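Interpain A (PDB 3BB7) probably cleaves proteins as a C10-family cysteine protease, here as a zymogen fragment of a longer protein, holding prodomain and catalytic parts, with its nucleophile replaced. Local coordinates at residues Phe51-Lys56 against Tyr305-Glu310; Asp59-Asn64 against Lys70-Ile75; Gln123-Phe128 against Thr217-Thr222; Ser281-Trp284 against Val290-Tyr293. The protein carries 1 engineered substitution. One frame throughout, in Å; residues are numbered along the deposited sequence.

Contact 1. Residues Phe51-Lys56 against Tyr305-Glu310; sequences FKWWLK and YSFTAE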
# COMPACT_ATOMS: atom_id res chain seq x y z
N PHE A 51 -4.65 3.25 6.02
CA PHE A 51 -4.72 4.63 6.50
C PHE A 51 -4.87 4.65 8.02
O PHE A 51 -4.23 5.48 8.71
CB PHE A 51 -5.89 5.34 5.80
CG PHE A 51 -6.14 6.75 6.27
CD1 PHE A 51 -7.33 7.10 6.92
CD2 PHE A 51 -5.21 7.75 5.97
CE1 PHE A 51 -7.57 8.44 7.32
CE2 PHE A 51 -5.44 9.07 6.34
CZ PHE A 51 -6.62 9.42 7.03
N LYS A 52 -5.65 3.72 8.55
CA LYS A 52 -5.78 3.60 10.01
C LYS A 52 -4.43 3.34 10.67
O LYS A 52 -4.12 3.96 11.71
CB LYS A 52 -6.79 2.51 10.36
CG LYS A 52 -8.21 2.98 10.18
CD LYS A 52 -9.21 1.91 10.62
CE LYS A 52 -10.58 2.52 10.91
NZ LYS A 52 -10.95 3.54 9.89
N TRP A 53 -3.61 2.47 10.07
CA TRP A 53 -2.25 2.22 10.57
C TRP A 53 -1.45 3.52 10.58
O TRP A 53 -0.81 3.86 11.60
CB TRP A 53 -1.51 1.16 9.74
CG TRP A 53 -0.06 1.17 10.07
CD1 TRP A 53 0.55 0.59 11.17
CD2 TRP A 53 0.97 1.87 9.37
NE1 TRP A 53 1.91 0.84 11.14
CE2 TRP A 53 2.19 1.64 10.07
CE3 TRP A 53 0.99 2.64 8.20
CZ2 TRP A 53 3.41 2.22 9.66
CZ3 TRP A 53 2.20 3.20 7.77
CH2 TRP A 53 3.40 2.98 8.50
N TRP A 54 -1.49 4.25 9.47
CA TRP A 54 -0.69 5.46 9.33
C TRP A 54 -1.07 6.46 10.44
O TRP A 54 -0.19 7.07 11.05
CB TRP A 54 -0.90 6.07 7.94
CG TRP A 54 -0.09 7.31 7.75
CD1 TRP A 54 1.25 7.39 7.41
CD2 TRP A 54 -0.56 8.66 7.87
NE1 TRP A 54 1.64 8.72 7.35
CE2 TRP A 54 0.55 9.51 7.60
CE3 TRP A 54 -1.81 9.22 8.17
CZ2 TRP A 54 0.45 10.90 7.70
CZ3 TRP A 54 -1.91 10.61 8.24
CH2 TRP A 54 -0.79 11.43 7.99
N LEU A 55 -2.35 6.64 10.71
CA LEU A 55 -2.77 7.54 11.78
C LEU A 55 -2.23 7.09 13.14
O LEU A 55 -1.81 7.93 13.96
CB LEU A 55 -4.30 7.66 11.84
CG LEU A 55 -4.96 8.39 10.67
CD1 LEU A 55 -6.50 8.26 10.79
CD2 LEU A 55 -4.57 9.86 10.58
N LYS A 56 -2.28 5.79 13.41
CA LYS A 56 -1.76 5.26 14.69
C LYS A 56 -0.24 5.48 14.81
O LYS A 56 0.27 5.88 15.87
CB LYS A 56 -2.11 3.77 14.82
CG LYS A 56 -3.62 3.54 15.04
CD LYS A 56 -3.91 2.09 15.42
CE LYS A 56 -5.26 1.99 16.15
NZ LYS A 56 -5.46 0.67 16.85
N TYR A 305 7.76 -3.76 18.85
CA TYR A 305 6.33 -3.81 19.13
C TYR A 305 5.54 -2.54 18.79
O TYR A 305 4.32 -2.49 19.01
CB TYR A 305 6.13 -4.15 20.61
CG TYR A 305 6.69 -5.50 20.96
CD1 TYR A 305 7.58 -5.64 22.03
CD2 TYR A 305 6.33 -6.62 20.23
CE1 TYR A 305 8.09 -6.92 22.36
CE2 TYR A 305 6.82 -7.88 20.54
CZ TYR A 305 7.70 -8.03 21.60
OH TYR A 305 8.15 -9.30 21.90
N SER A 306 6.24 -1.53 18.28
CA SER A 306 5.63 -0.24 17.94
C SER A 306 4.89 -0.33 16.61
O SER A 306 5.14 -1.22 15.81
CB SER A 306 6.71 0.83 17.78
OG SER A 306 7.62 0.49 16.74
N PHE A 307 3.97 0.59 16.36
CA PHE A 307 3.37 0.68 15.03
C PHE A 307 4.39 1.00 13.95
O PHE A 307 4.27 0.54 12.83
CB PHE A 307 2.28 1.77 15.02
CG PHE A 307 1.08 1.42 15.84
CD1 PHE A 307 0.14 0.52 15.35
CD2 PHE A 307 0.89 1.99 17.09
CE1 PHE A 307 -0.97 0.19 16.11
CE2 PHE A 307 -0.23 1.68 17.85
CZ PHE A 307 -1.15 0.77 17.36
N THR A 308 5.40 1.82 14.28
CA THR A 308 6.38 2.27 13.25
C THR A 308 7.37 1.20 12.84
O THR A 308 8.04 1.31 11.80
CB THR A 308 7.17 3.52 13.66
OG1 THR A 308 7.83 3.27 14.92
CG2 THR A 308 6.28 4.71 13.79
N ALA A 309 7.49 0.17 13.66
CA ALA A 309 8.37 -0.93 13.32
C ALA A 309 7.80 -1.70 12.13
O ALA A 309 8.52 -2.40 11.42
CB ALA A 309 8.52 -1.84 14.53
N GLU A 310 6.49 -1.55 11.89
CA GLU A 310 5.79 -2.31 10.84
C GLU A 310 5.92 -1.61 9.48
O GLU A 310 4.91 -1.20 8.86
CB GLU A 310 4.32 -2.50 11.25
CG GLU A 310 4.20 -3.14 12.65
CD GLU A 310 2.80 -3.07 13.23
OE1 GLU A 310 1.93 -2.41 12.63
OE2 GLU A 310 2.59 -3.68 14.31
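Trp53, on the prodomain helix 49-68, points its indole N-H at the carbonyl oxygen of Phe307, the first residue of a type I beta turn that runs to Glu310. The tight part of the contact lies here. The bond Trp53 NE1 to Phe307 O is 2.9 Å long and fairly straight (155° at the hydrogen), and the oxygen sits in the indole plane at the ring edge. The indole gets there because CG is anti to the backbone N (chi1 167°), which swings it off the helix toward the turn. It also stacks on His267, the predicted proton acceptor of the active site, while Glu310 OE1 is hydrogen-bonded to His267 NE2. This places the pro-helix against the predicted catalytic histidine of the zymogen. The solvent side is Lys56 with Phe307. Lys56 CB stands 3.8 Å from the centroid of the Phe307 ring, almost on its normal, in a CH-pi contact. The extended lysine chain then runs across the ring, CD coming within 3.6 Å of Phe307 CE1, and this exposed residue faces solvent. Phe307 O is gripped twice: Glu310 N donates at 3.2 Å to Phe307 O from the opposite face of the carbonyl plane to Trp53 NE1.

Contact 2. Residues Asp59-Asn64 against Lys70-Ile75; sequences DEVITN and KPLNVI. Unlike the reference sequence in segment 70-75: Asn73 (reference Ser).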
# COMPACT_ATOMS: atom_id res chain seq x y z
N ASP A 59 0.38 9.23 15.47
CA ASP A 59 0.12 9.49 16.89
C ASP A 59 1.29 9.00 17.76
O ASP A 59 1.74 9.74 18.63
CB ASP A 59 -1.21 8.85 17.30
CG ASP A 59 -1.49 9.02 18.77
OD1 ASP A 59 -1.16 8.08 19.53
OD2 ASP A 59 -2.00 10.10 19.16
N GLU A 60 1.80 7.79 17.48
CA GLU A 60 2.91 7.21 18.23
C GLU A 60 4.17 8.07 18.11
O GLU A 60 4.83 8.37 19.11
CB GLU A 60 3.17 5.80 17.69
CG GLU A 60 4.24 5.01 18.41
CD GLU A 60 4.42 3.66 17.76
OE1 GLU A 60 3.88 2.65 18.30
OE2 GLU A 60 5.07 3.61 16.71
N VAL A 61 4.51 8.49 16.89
CA VAL A 61 5.77 9.25 16.77
C VAL A 61 5.70 10.65 17.35
O VAL A 61 6.68 11.13 17.93
CB VAL A 61 6.36 9.30 15.32
CG1 VAL A 61 6.62 7.88 14.82
CG2 VAL A 61 5.50 10.07 14.34
N ILE A 62 4.54 11.28 17.22
CA ILE A 62 4.39 12.59 17.79
C ILE A 62 4.47 12.50 19.33
O ILE A 62 5.18 13.30 19.98
CB ILE A 62 3.08 13.30 17.32
CG1 ILE A 62 3.18 13.60 15.81
CG2 ILE A 62 2.87 14.61 18.10
CD1 ILE A 62 1.93 14.20 15.18
N THR A 63 3.76 11.55 19.93
CA THR A 63 3.82 11.42 21.38
C THR A 63 5.25 11.06 21.84
O THR A 63 5.74 11.60 22.84
CB THR A 63 2.76 10.47 21.94
OG1 THR A 63 2.98 9.16 21.45
CG2 THR A 63 1.37 10.94 21.51
N ASN A 64 5.94 10.21 21.09
CA ASN A 64 7.28 9.86 21.49
C ASN A 64 8.25 11.05 21.35
O ASN A 64 9.11 11.27 22.21
CB ASN A 64 7.80 8.72 20.61
CG ASN A 64 9.25 8.33 20.92
OD1 ASN A 64 10.19 8.75 20.21
ND2 ASN A 64 9.45 7.53 21.96
N LYS A 70 12.49 15.66 21.35
CA LYS A 70 13.33 15.60 20.17
C LYS A 70 12.45 15.92 18.98
O LYS A 70 11.46 15.22 18.73
CB LYS A 70 13.91 14.19 20.03
CG LYS A 70 14.43 13.80 18.61
CD LYS A 70 15.92 14.10 18.40
CE LYS A 70 16.17 15.38 17.59
NZ LYS A 70 15.69 15.28 16.17
N PRO A 71 12.83 16.95 18.20
CA PRO A 71 12.01 17.30 17.05
C PRO A 71 11.97 16.18 16.02
O PRO A 71 12.96 15.46 15.81
CB PRO A 71 12.75 18.51 16.44
CG PRO A 71 13.66 19.01 17.50
CD PRO A 71 14.00 17.83 18.36
N LEU A 72 10.81 16.02 15.39
CA LEU A 72 10.68 15.03 14.33
C LEU A 72 11.47 15.49 13.11
O LEU A 72 11.54 16.68 12.82
CB LEU A 72 9.20 14.76 13.96
CG LEU A 72 8.37 14.05 15.03
CD1 LEU A 72 6.88 14.20 14.72
CD2 LEU A 72 8.76 12.55 15.14
N ASN A 73 12.07 14.54 12.42
CA ASN A 73 12.86 14.93 11.26
C ASN A 73 12.01 15.23 10.03
O ASN A 73 10.88 14.73 9.91
CB ASN A 73 13.95 13.91 10.96
CG ASN A 73 13.40 12.59 10.51
OD1 ASN A 73 12.46 12.51 9.70
ND2 ASN A 73 14.00 11.52 11.00
N VAL A 74 12.56 16.07 9.16
CA VAL A 74 11.93 16.44 7.90
C VAL A 74 13.01 16.24 6.84
O VAL A 74 14.08 16.88 6.89
CB VAL A 74 11.49 17.91 7.91
CG1 VAL A 74 10.92 18.29 6.57
CG2 VAL A 74 10.44 18.12 8.99
N ILE A 75 12.77 15.30 5.94
CA ILE A 75 13.77 14.94 4.94
C ILE A 75 13.15 15.23 3.58
O ILE A 75 12.05 14.72 3.26
CB ILE A 75 14.13 13.45 5.06
CG1 ILE A 75 14.76 13.15 6.42
CG2 ILE A 75 15.08 13.03 3.94
CD1 ILE A 75 14.90 11.66 6.69
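Leu72 reaches back to Val61 and Ile62 of helix 49-68, the prodomain helix that the chain has just left. After the helix ends, the extended segment 70-75 doubles back beside its last turns, and Leu72 is the residue that makes the apposition. Its CB heads toward the helix without itself touching it. CG lies anti to the carbonyl carbon (chi1 -68°), which carries the side chain out to where it forks, and each methyl then takes a different neighbour. CD1, one arm of the fork, meets Ile62 CG1 at 3.9 Å; the CB of Ile62 points away from segment 70-75, so it is the flank of that isoleucine that is touched. CD2 turns to Val61, 4.0 Å from its CB and 3.8 Å from its backbone O. Leu72 crosses both side chains at about a right angle. On the backbone side, hydrogen bonding between Leu72 and Leu31 helps place the segment, and Val61 also packs against Thr308. Only two side chains and one carbonyl of the helix are engaged, and 122 Å² is buried in all. Since only saturated carbons (methyl, methylene and methine) meet side chain to side chain, the attachment is dispersive and hydrophobic, without the directionality that a polar pair would impose.

Contact 3. Residues Gln123-Phe128 against Thr217-Thr222; sequences QVLNYF and TYFGFT. Unlike the reference sequence in segment 123-128: Val124 (reference Ala).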
# COMPACT_ATOMS: atom_id res chain seq x y z
N GLN A 123 -1.59 -3.63 -8.15
CA GLN A 123 -1.55 -2.29 -8.74
C GLN A 123 -0.16 -1.97 -9.30
O GLN A 123 -0.03 -1.33 -10.34
CB GLN A 123 -2.00 -1.22 -7.77
CG GLN A 123 -3.49 -1.33 -7.41
CD GLN A 123 -4.00 -0.12 -6.65
OE1 GLN A 123 -4.68 0.75 -7.21
NE2 GLN A 123 -3.68 -0.06 -5.36
N VAL A 124 0.90 -2.41 -8.60
CA VAL A 124 2.23 -2.22 -9.16
C VAL A 124 2.45 -3.05 -10.43
O VAL A 124 2.97 -2.53 -11.41
CB VAL A 124 3.31 -2.51 -8.09
CG1 VAL A 124 4.75 -2.43 -8.72
CG2 VAL A 124 3.18 -1.48 -6.97
N LEU A 125 2.05 -4.32 -10.45
CA LEU A 125 2.20 -5.13 -11.68
C LEU A 125 1.42 -4.53 -12.84
O LEU A 125 1.91 -4.46 -13.98
CB LEU A 125 1.74 -6.56 -11.43
CG LEU A 125 2.85 -7.50 -10.93
CD1 LEU A 125 3.72 -6.90 -9.80
CD2 LEU A 125 2.34 -8.89 -10.57
N ASN A 126 0.23 -4.02 -12.56
CA ASN A 126 -0.57 -3.42 -13.61
C ASN A 126 0.08 -2.15 -14.16
O ASN A 126 -0.03 -1.83 -15.34
CB ASN A 126 -1.98 -3.07 -13.11
CG ASN A 126 -2.83 -2.45 -14.21
OD1 ASN A 126 -3.14 -3.11 -15.22
ND2 ASN A 126 -3.20 -1.19 -14.02
N TYR A 127 0.74 -1.38 -13.29
CA TYR A 127 1.47 -0.19 -13.76
C TYR A 127 2.49 -0.58 -14.84
O TYR A 127 2.64 0.10 -15.88
CB TYR A 127 2.13 0.51 -12.57
CG TYR A 127 3.03 1.63 -13.03
CD1 TYR A 127 2.49 2.85 -13.44
CD2 TYR A 127 4.40 1.44 -13.11
CE1 TYR A 127 3.32 3.88 -13.90
CE2 TYR A 127 5.27 2.49 -13.58
CZ TYR A 127 4.70 3.69 -13.96
OH TYR A 127 5.48 4.72 -14.45
N PHE A 128 3.21 -1.69 -14.61
CA PHE A 128 4.21 -2.17 -15.58
C PHE A 128 3.67 -3.00 -16.72
O PHE A 128 4.38 -3.19 -17.72
CB PHE A 128 5.27 -2.99 -14.84
CG PHE A 128 6.14 -2.14 -13.93
CD1 PHE A 128 7.02 -1.21 -14.49
CD2 PHE A 128 6.03 -2.25 -12.56
CE1 PHE A 128 7.83 -0.41 -13.68
CE2 PHE A 128 6.82 -1.42 -11.72
CZ PHE A 128 7.71 -0.52 -12.29
N THR A 217 9.61 -15.89 -7.91
CA THR A 217 9.38 -17.26 -8.34
C THR A 217 8.25 -17.44 -9.32
O THR A 217 8.40 -18.17 -10.32
CB THR A 217 9.20 -18.17 -7.13
OG1 THR A 217 10.45 -18.21 -6.44
CG2 THR A 217 8.83 -19.59 -7.52
N TYR A 218 7.09 -16.84 -9.01
CA TYR A 218 5.88 -17.06 -9.80
C TYR A 218 5.66 -15.98 -10.85
O TYR A 218 4.98 -16.23 -11.84
CB TYR A 218 4.66 -17.16 -8.88
CG TYR A 218 4.80 -18.28 -7.88
CD1 TYR A 218 4.87 -18.03 -6.53
CD2 TYR A 218 4.85 -19.61 -8.31
CE1 TYR A 218 5.02 -19.05 -5.61
CE2 TYR A 218 4.95 -20.66 -7.40
CZ TYR A 218 5.07 -20.37 -6.05
OH TYR A 218 5.22 -21.39 -5.13
N PHE A 219 6.24 -14.80 -10.66
CA PHE A 219 6.06 -13.73 -11.64
C PHE A 219 7.32 -13.39 -12.42
O PHE A 219 7.26 -12.62 -13.39
CB PHE A 219 5.49 -12.47 -11.01
CG PHE A 219 4.05 -12.62 -10.56
CD1 PHE A 219 3.74 -12.83 -9.23
CD2 PHE A 219 3.00 -12.48 -11.47
CE1 PHE A 219 2.40 -12.93 -8.79
CE2 PHE A 219 1.66 -12.55 -11.06
CZ PHE A 219 1.35 -12.78 -9.71
N GLY A 220 8.46 -13.93 -11.98
CA GLY A 220 9.72 -13.76 -12.68
C GLY A 220 10.40 -12.40 -12.52
O GLY A 220 11.24 -12.03 -13.35
N PHE A 221 10.08 -11.69 -11.45
CA PHE A 221 10.79 -10.45 -11.14
C PHE A 221 12.11 -10.77 -10.45
O PHE A 221 12.18 -10.85 -9.22
CB PHE A 221 9.97 -9.52 -10.25
CG PHE A 221 8.78 -8.91 -10.95
CD1 PHE A 221 8.95 -7.86 -11.85
CD2 PHE A 221 7.51 -9.43 -10.75
CE1 PHE A 221 7.82 -7.28 -12.50
CE2 PHE A 221 6.39 -8.91 -11.40
CZ PHE A 221 6.53 -7.81 -12.27
N THR A 222 13.13 -10.98 -11.28
CA THR A 222 14.43 -11.45 -10.80
C THR A 222 14.97 -10.62 -9.65
O THR A 222 15.56 -11.18 -8.71
CB THR A 222 15.42 -11.48 -11.96
OG1 THR A 222 15.65 -10.15 -12.43
CG2 THR A 222 14.87 -12.26 -13.07
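Leu125 has chi1 at -90° and chi2 at 46°, and these torsions turn its fork so that CD2 faces Phe219 and CD1 faces Phe221. Both phenylalanines place CG anti to the carbonyl carbon and beside the backbone N, which sends their rings out toward the leucine. Helix 116-128 is the central helix of the papain-like (clan CA) protease fold; its first residue, the engineered Ala116, occupies the predicted nucleophile position. Leu125 lies more than two turns further on, well away from that site. Its partners, Phe219 and Phe221, lie where the chain leaves helix 208-218. Gly220 is the first residue there to leave helical geometry, with positive phi, and Phe221 is the centre of an inverse gamma turn. With this change of direction, Phe219 and Phe221 both face the same leucine. The packing is not symmetric. CD2 of Leu125 sits over one face of the Phe219 ring, 3.9 Å from its centroid, in a CH-pi contact offset toward the rim. The Phe221 ring is met obliquely, with Leu125 CG standing 3.8 Å from Phe221 CE2. All three residues are buried. Helix 176-192 helps enclose the cluster: Cys189 touches Leu125, and His188 and Ala192 pack on Phe219. Leu215 of helix 208-218 lies against both Leu125 and Phe221. The contact thus ties the central helix to the segment that follows helix 208-218 through hydrocarbon alone, and its shortest approach is Leu125 CD1 to Phe221 CE2, at 3.7 Å.

Contact 4. Residues Ser281-Trp284 against Val290-Tyr293; sequences SVNW and VDGY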
# COMPACT_ATOMS: atom_id res chain seq x y z
N SER A 281 3.43 10.12 -2.35
CA SER A 281 2.13 9.80 -2.89
C SER A 281 1.79 8.38 -2.53
O SER A 281 2.58 7.46 -2.79
CB SER A 281 2.16 9.97 -4.41
OG SER A 281 0.90 9.65 -4.98
N VAL A 282 0.63 8.19 -1.92
CA VAL A 282 0.19 6.89 -1.41
C VAL A 282 -1.13 6.47 -2.04
O VAL A 282 -2.10 7.26 -2.11
CB VAL A 282 -0.00 6.93 0.10
CG1 VAL A 282 -0.48 5.58 0.65
CG2 VAL A 282 1.29 7.35 0.83
N ASN A 283 -1.14 5.22 -2.52
CA ASN A 283 -2.35 4.55 -2.95
C ASN A 283 -2.63 3.46 -1.94
O ASN A 283 -1.93 2.47 -1.89
CB ASN A 283 -2.16 3.99 -4.36
CG ASN A 283 -3.45 3.42 -4.94
OD1 ASN A 283 -4.14 2.66 -4.27
ND2 ASN A 283 -3.79 3.83 -6.17
N TRP A 284 -3.63 3.67 -1.09
CA TRP A 284 -3.88 2.77 0.04
C TRP A 284 -4.52 1.45 -0.37
O TRP A 284 -4.63 0.56 0.46
CB TRP A 284 -4.82 3.41 1.07
CG TRP A 284 -4.33 4.73 1.62
CD1 TRP A 284 -4.80 5.98 1.29
CD2 TRP A 284 -3.31 4.93 2.61
NE1 TRP A 284 -4.14 6.95 2.02
CE2 TRP A 284 -3.20 6.34 2.81
CE3 TRP A 284 -2.45 4.07 3.32
CZ2 TRP A 284 -2.29 6.89 3.70
CZ3 TRP A 284 -1.51 4.66 4.22
CH2 TRP A 284 -1.46 6.05 4.39
N VAL A 290 -9.17 8.28 0.43
CA VAL A 290 -8.10 9.06 1.05
C VAL A 290 -6.69 8.92 0.47
O VAL A 290 -5.72 9.28 1.12
CB VAL A 290 -8.15 9.04 2.63
CG1 VAL A 290 -9.49 9.59 3.13
CG2 VAL A 290 -7.88 7.64 3.22
N ASP A 291 -6.60 8.48 -0.79
CA ASP A 291 -5.31 8.50 -1.48
C ASP A 291 -4.83 9.96 -1.52
O ASP A 291 -5.65 10.90 -1.61
CB ASP A 291 -5.38 7.94 -2.91
CG ASP A 291 -5.63 6.45 -2.96
OD1 ASP A 291 -5.59 5.79 -1.89
OD2 ASP A 291 -5.83 5.93 -4.10
N GLY A 292 -3.52 10.17 -1.40
CA GLY A 292 -2.96 11.53 -1.35
C GLY A 292 -1.50 11.49 -0.99
O GLY A 292 -0.86 10.44 -1.12
N TYR A 293 -0.97 12.62 -0.52
CA TYR A 293 0.45 12.72 -0.13
C TYR A 293 0.56 12.75 1.37
O TYR A 293 -0.14 13.50 2.06
CB TYR A 293 1.04 13.98 -0.72
CG TYR A 293 1.40 13.87 -2.20
CD1 TYR A 293 2.72 13.76 -2.61
CD2 TYR A 293 0.41 13.84 -3.17
CE1 TYR A 293 3.05 13.69 -3.97
CE2 TYR A 293 0.72 13.77 -4.54
CZ TYR A 293 2.04 13.66 -4.92
OH TYR A 293 2.34 13.62 -6.27
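Tyr293 lays one ring face over CB of Ser281, 3.9 Å from CB to the ring centroid and offset toward the rim, across the beta hairpin of strands 280-283 and 292-294. Ser281 and Tyr293 form a non-hydrogen-bonded antiparallel pair; next to it, Val282 and Gly292 are the hydrogen-bonded one. Val282 N to Gly292 O is short at 2.8 Å, while the return bond from Gly292 N to Val282 O is weak at 3.3 Å. Toward the turn, side chains take over the bridging. OD1 of Asp291 accepts from the backbone N of Trp284 at 3.0 Å, the donor sitting above the carboxylate plane. Trp284, with CG anti to its carbonyl carbon (chi1 -57°), folds its indole back over the strand, so that Val282 CG1 sits over the centre of one ring face. Phe269 and Tyr294 meet this indole edge to face. The hairpin belongs to the long antiparallel sheet that runs from prodomain strands into the catalytic part, and Trp284 lies near the predicted catalytic His267. Trp284 NE1 closes the hairpin end on Val290 O at 3.0 Å: the oxygen is in the indole plane, but the donor stands well above the carbonyl plane.

Contact 4 is the innermost, a buried hairpin held by backbone and side-chain hydrogen bonds. It backs onto contact 1, where Phe51 and Trp54 pack on Trp284 and Phe51 also on Val290. Contacts 1 and 2 share helix 49-68, and Glu60 from the 59-64 range probably bonds to the backbone N of Phe307 and Thr308 in contact 1. Contact 1 mixes a polar grip beside the predicted active site with an exposed lysine; contact 2, farther out, is purely apolar. Contact 3, also apolar but aromatic, lies across the chain's centre from both, in the protease part. It reaches contact 4 through the probable bond of Gln123 NE2 to Asn283 OD1.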